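Local coordinates for acyl-CoA dehydrogenase (Slackia heliotrinireducens, PDB 4RM7), which is of unassigned function but has the make-up of the acyl-CoA dehydrogenase family, with a strand-rich middle domain between two helical ones, at residues M140-V144 against N154-M158; A194-Y200 against T214-V220. All blocks are in the same frame, centred on the assembly; numbering follows the deposited sequence.

Interaction 1: residues M140-V144 against N154-M158; sequences MRTHV and NGTKM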
# COMPACT_ATOMS: atom_id res chain seq x y z
N MSE A 140 19.76 27.72 -9.36
CA MSE A 140 20.39 27.72 -10.68
C MSE A 140 21.74 28.46 -10.67
O MSE A 140 21.82 29.61 -10.25
CB MSE A 140 19.46 28.35 -11.72
CG MSE A 140 20.18 28.80 -12.99
SE MSE A 140 19.00 29.37 -14.43
CE MSE A 140 17.88 27.75 -14.55
N ARG A 141 22.78 27.80 -11.18
CA ARG A 141 24.14 28.32 -11.07
C ARG A 141 24.86 28.54 -12.41
O ARG A 141 26.06 28.82 -12.42
CB ARG A 141 24.97 27.39 -10.18
CG ARG A 141 24.50 27.30 -8.73
CD ARG A 141 24.14 28.69 -8.16
NE ARG A 141 23.74 28.68 -6.75
CZ ARG A 141 22.51 28.39 -6.30
NH1 ARG A 141 21.55 28.05 -7.15
NH2 ARG A 141 22.26 28.42 -5.00
N THR A 142 24.15 28.44 -13.54
CA THR A 142 24.76 28.72 -14.85
C THR A 142 24.72 30.21 -15.16
O THR A 142 23.64 30.80 -15.24
CB THR A 142 24.06 27.93 -16.00
OG1 THR A 142 24.37 26.53 -15.88
CG2 THR A 142 24.54 28.39 -17.36
N HIS A 143 25.89 30.80 -15.35
CA HIS A 143 26.02 32.25 -15.50
C HIS A 143 26.52 32.68 -16.87
O HIS A 143 27.19 31.90 -17.56
CB HIS A 143 26.99 32.80 -14.45
CG HIS A 143 26.55 32.57 -13.04
ND1 HIS A 143 25.26 32.80 -12.62
CD2 HIS A 143 27.23 32.14 -11.95
CE1 HIS A 143 25.16 32.52 -11.33
NE2 HIS A 143 26.34 32.12 -10.90
N VAL A 144 26.24 33.91 -17.24
CA VAL A 144 26.95 34.55 -18.33
C VAL A 144 27.58 35.79 -17.76
O VAL A 144 26.93 36.58 -17.10
CB VAL A 144 26.03 34.91 -19.50
CG1 VAL A 144 26.78 35.76 -20.50
CG2 VAL A 144 25.53 33.66 -20.17
N ASN A 154 29.31 29.88 -18.17
CA ASN A 154 29.80 28.80 -17.33
C ASN A 154 28.66 28.17 -16.55
O ASN A 154 27.88 28.87 -15.91
CB ASN A 154 30.88 29.28 -16.36
CG ASN A 154 32.20 29.52 -17.04
OD1 ASN A 154 32.91 28.57 -17.41
ND2 ASN A 154 32.56 30.80 -17.21
N GLY A 155 28.58 26.85 -16.61
CA GLY A 155 27.52 26.11 -15.97
C GLY A 155 27.47 24.69 -16.48
O GLY A 155 28.22 24.31 -17.37
N THR A 156 26.57 23.90 -15.89
CA THR A 156 26.41 22.50 -16.24
C THR A 156 24.93 22.17 -16.28
O THR A 156 24.20 22.38 -15.31
CB THR A 156 27.09 21.56 -15.23
OG1 THR A 156 28.50 21.62 -15.41
CG2 THR A 156 26.65 20.12 -15.45
N LYS A 157 24.47 21.66 -17.42
CA LYS A 157 23.08 21.32 -17.57
C LYS A 157 22.95 19.81 -17.57
O LYS A 157 23.80 19.10 -18.09
CB LYS A 157 22.50 21.93 -18.83
CG LYS A 157 22.45 23.44 -18.79
CD LYS A 157 21.59 23.96 -17.65
CE LYS A 157 21.43 25.47 -17.77
NZ LYS A 157 20.55 26.08 -16.73
N MSE A 158 21.86 19.35 -16.96
CA MSE A 158 21.64 17.93 -16.70
C MSE A 158 20.41 17.46 -17.45
O MSE A 158 19.52 18.26 -17.74
CB MSE A 158 21.47 17.72 -15.20
CG MSE A 158 21.75 16.32 -14.71
SE MSE A 158 22.73 16.39 -13.03
CE MSE A 158 24.34 17.27 -13.71
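Thr142 and Lys157 meet through the first torsion of the threonine and the bend at chi2 of the lysine, which set a hydroxyl beside an aliphatic chain. In Thr142 the methyl CG2 is trans to the backbone N, leaving OG1 beside that nitrogen (chi1 -70°), and the hydroxyl lies against the backbone of the opposite strand, with Thr142 OG1 3.2 Å from Gly155 CA. The glycine, with no side chain of its own, gives this oxygen a bare stretch of main chain to rest on. Lys157 folds back at chi2 (-61°) and then runs extended, which carries its end alongside the threonine: Lys157 CE comes to 3.7 Å from Thr142 OG1. Further out, the selenomethionine Met140 bends at its last torsion, and its methyl CE reaches to 3.8 Å from Lys157 NZ.

The contact is a worked example of the open end of a beta hairpin, where backbone pairing stops and side chains carry the contact on; within these segments one pair remains. His143 and Asn154 form an antiparallel hydrogen-bonded pair, His143 N donating to Asn154 O at 2.8 Å and Asn154 N to His143 O at 3.0 Å. Asn154 O also takes a CA-H contact from the preceding residue, Thr142 CA at 3.3 Å. Before His143 the chain is no longer strand.

The polar ends converge on Glu130: its OE1 accepts from Thr142 OG1 and makes a salt bridge with Lys157 NZ, an ammonium also bonded to Ser172 OG and Ile128 O. A lysine with that many oxygens around it is probably well fixed and charged. Within the sheet of the middle domain, strand 143-146 runs between strand 168-175, its parallel neighbour, and strand 151-161, whose other edge is taken by the antiparallel strand 212-221.

Interaction 2: residues A194-Y200 against T214-V220; sequences AAGIYAY and TVRFDNV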
# COMPACT_ATOMS: atom_id res chain seq x y z
N ALA A 194 30.41 26.09 -30.72
CA ALA A 194 31.14 26.99 -29.84
C ALA A 194 32.10 26.20 -28.95
O ALA A 194 31.71 25.21 -28.33
CB ALA A 194 30.17 27.79 -28.98
N ALA A 195 33.35 26.63 -28.89
CA ALA A 195 34.36 25.92 -28.12
C ALA A 195 33.99 25.92 -26.64
O ALA A 195 33.37 26.87 -26.15
CB ALA A 195 35.72 26.54 -28.32
N GLY A 196 34.33 24.84 -25.94
CA GLY A 196 34.08 24.75 -24.51
C GLY A 196 32.80 24.03 -24.12
O GLY A 196 32.43 24.01 -22.94
N ILE A 197 32.12 23.44 -25.10
CA ILE A 197 30.91 22.67 -24.80
C ILE A 197 31.21 21.17 -24.75
O ILE A 197 31.71 20.61 -25.72
CB ILE A 197 29.81 22.95 -25.82
CG1 ILE A 197 29.45 24.43 -25.80
CG2 ILE A 197 28.58 22.09 -25.53
CD1 ILE A 197 28.38 24.82 -26.79
N TYR A 198 30.93 20.53 -23.63
CA TYR A 198 31.23 19.10 -23.48
C TYR A 198 29.96 18.30 -23.17
O TYR A 198 29.25 18.58 -22.20
CB TYR A 198 32.28 18.89 -22.38
CG TYR A 198 33.56 19.64 -22.67
CD1 TYR A 198 34.64 19.00 -23.27
CD2 TYR A 198 33.67 20.99 -22.38
CE1 TYR A 198 35.81 19.70 -23.54
CE2 TYR A 198 34.81 21.70 -22.67
CZ TYR A 198 35.88 21.05 -23.25
OH TYR A 198 37.02 21.77 -23.52
N ALA A 199 29.67 17.30 -23.99
CA ALA A 199 28.49 16.49 -23.73
C ALA A 199 28.85 15.10 -23.24
O ALA A 199 29.74 14.43 -23.77
CB ALA A 199 27.62 16.42 -24.96
N TYR A 200 28.16 14.65 -22.20
CA TYR A 200 28.39 13.34 -21.65
C TYR A 200 27.08 12.56 -21.65
O TYR A 200 26.18 12.82 -20.85
CB TYR A 200 28.96 13.47 -20.24
CG TYR A 200 30.23 14.27 -20.18
CD1 TYR A 200 31.46 13.67 -20.38
CD2 TYR A 200 30.22 15.64 -19.92
CE1 TYR A 200 32.63 14.38 -20.32
CE2 TYR A 200 31.39 16.38 -19.86
CZ TYR A 200 32.60 15.73 -20.06
OH TYR A 200 33.79 16.42 -20.02
N THR A 214 24.48 15.03 -19.97
CA THR A 214 24.97 16.14 -19.16
C THR A 214 25.84 17.00 -20.07
O THR A 214 26.69 16.49 -20.79
CB THR A 214 25.79 15.65 -17.94
OG1 THR A 214 24.98 14.81 -17.11
CG2 THR A 214 26.28 16.83 -17.12
N VAL A 215 25.61 18.31 -20.04
CA VAL A 215 26.38 19.21 -20.88
C VAL A 215 27.07 20.26 -20.03
O VAL A 215 26.41 21.01 -19.31
CB VAL A 215 25.51 19.90 -21.94
CG1 VAL A 215 26.35 20.81 -22.79
CG2 VAL A 215 24.82 18.87 -22.82
N ARG A 216 28.39 20.33 -20.12
CA ARG A 216 29.15 21.33 -19.39
C ARG A 216 29.55 22.46 -20.33
O ARG A 216 30.02 22.23 -21.44
CB ARG A 216 30.39 20.71 -18.75
CG ARG A 216 31.09 21.58 -17.68
CD ARG A 216 32.62 21.42 -17.71
NE ARG A 216 33.04 20.14 -18.29
CZ ARG A 216 34.26 19.86 -18.74
NH1 ARG A 216 35.25 20.76 -18.68
NH2 ARG A 216 34.51 18.67 -19.25
N PHE A 217 29.34 23.68 -19.86
CA PHE A 217 29.82 24.86 -20.56
C PHE A 217 31.04 25.41 -19.81
O PHE A 217 30.93 25.89 -18.68
CB PHE A 217 28.71 25.90 -20.67
CG PHE A 217 27.49 25.39 -21.38
CD1 PHE A 217 27.27 25.70 -22.73
CD2 PHE A 217 26.55 24.59 -20.71
CE1 PHE A 217 26.14 25.21 -23.39
CE2 PHE A 217 25.42 24.10 -21.37
CZ PHE A 217 25.22 24.41 -22.72
N ASP A 218 32.21 25.30 -20.45
CA ASP A 218 33.47 25.75 -19.85
C ASP A 218 33.98 26.98 -20.59
O ASP A 218 34.54 26.87 -21.68
CB ASP A 218 34.51 24.62 -19.90
CG ASP A 218 35.91 25.09 -19.52
OD1 ASP A 218 36.03 26.00 -18.67
OD2 ASP A 218 36.89 24.55 -20.07
N ASN A 219 33.78 28.15 -19.98
CA ASN A 219 34.07 29.46 -20.59
C ASN A 219 33.69 29.55 -22.06
O ASN A 219 34.54 29.72 -22.91
CB ASN A 219 35.55 29.82 -20.45
CG ASN A 219 35.94 30.12 -19.02
OD1 ASN A 219 35.29 30.92 -18.35
ND2 ASN A 219 37.00 29.48 -18.53
N VAL A 220 32.40 29.42 -22.36
CA VAL A 220 31.98 29.48 -23.75
C VAL A 220 31.63 30.90 -24.16
O VAL A 220 30.81 31.56 -23.52
CB VAL A 220 30.79 28.56 -24.00
CG1 VAL A 220 30.35 28.65 -25.45
CG2 VAL A 220 31.16 27.14 -23.64
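From Ile197 to Tyr200 and from Thr214 to Asp218 two strands run antiparallel, their axes 4.7 Å apart and 162° from one another in direction, as the arms of a beta hairpin in the middle domain. Tyr198 with Arg216 and Tyr200 with Thr214 are hydrogen-bonded pairs; Ile197 with Phe217 and Ala199 with Val215 are non-hydrogen-bonded. A type II turn, Ala194 to Ile197, leads in, and from within it Gly196 O accepts from Asp218 N at 2.8 Å.

One face, carrying Ile197, Ala199, Val215 and Phe217, is apolar. Ile197 lies beside Phe217 and points the same way, while its CG2 packs against Val215 CG1 at 3.8 Å. Near the turn, Val220 CG1 touches Ala194 CB at 3.6 Å.

The other face holds Tyr198, Tyr200, Thr214 and Arg216; Thr214 OG1 is bonded to Glu202. Arg216, with CG trans to its backbone N (chi1 -166°) and bends at chi2 and chi3, brings its guanidinium back over Tyr198 in an off-centre cation-pi stack. Its edge meets Tyr200 nearly coplanar, where the modelled NH2 to OH bond is too short to trust in detail. Over one face of the Tyr198 ring, Arg216 NH2 lies 3.7 Å from Tyr198 CG.

Taken from the N terminus, the chain first closes interaction 1, where 154-158 returns to 140-144 after nine intervening residues, and only later opens interaction 2, where 214-220 returns to 194-200 after thirteen. The two hairpins follow in series, and neither nests within nor crosses the other. What joins them is the second strand of each: 151-161 and 212-221 are antiparallel neighbours, so the hairpins merge into one sheet of the middle domain. At this seam Val215 N lies 2.8 Å from Lys157 O, a probable hydrogen bond. The side chain of Asn154 probably bonds to the backbone of Asn219, at the corner where strand 212-221 turns.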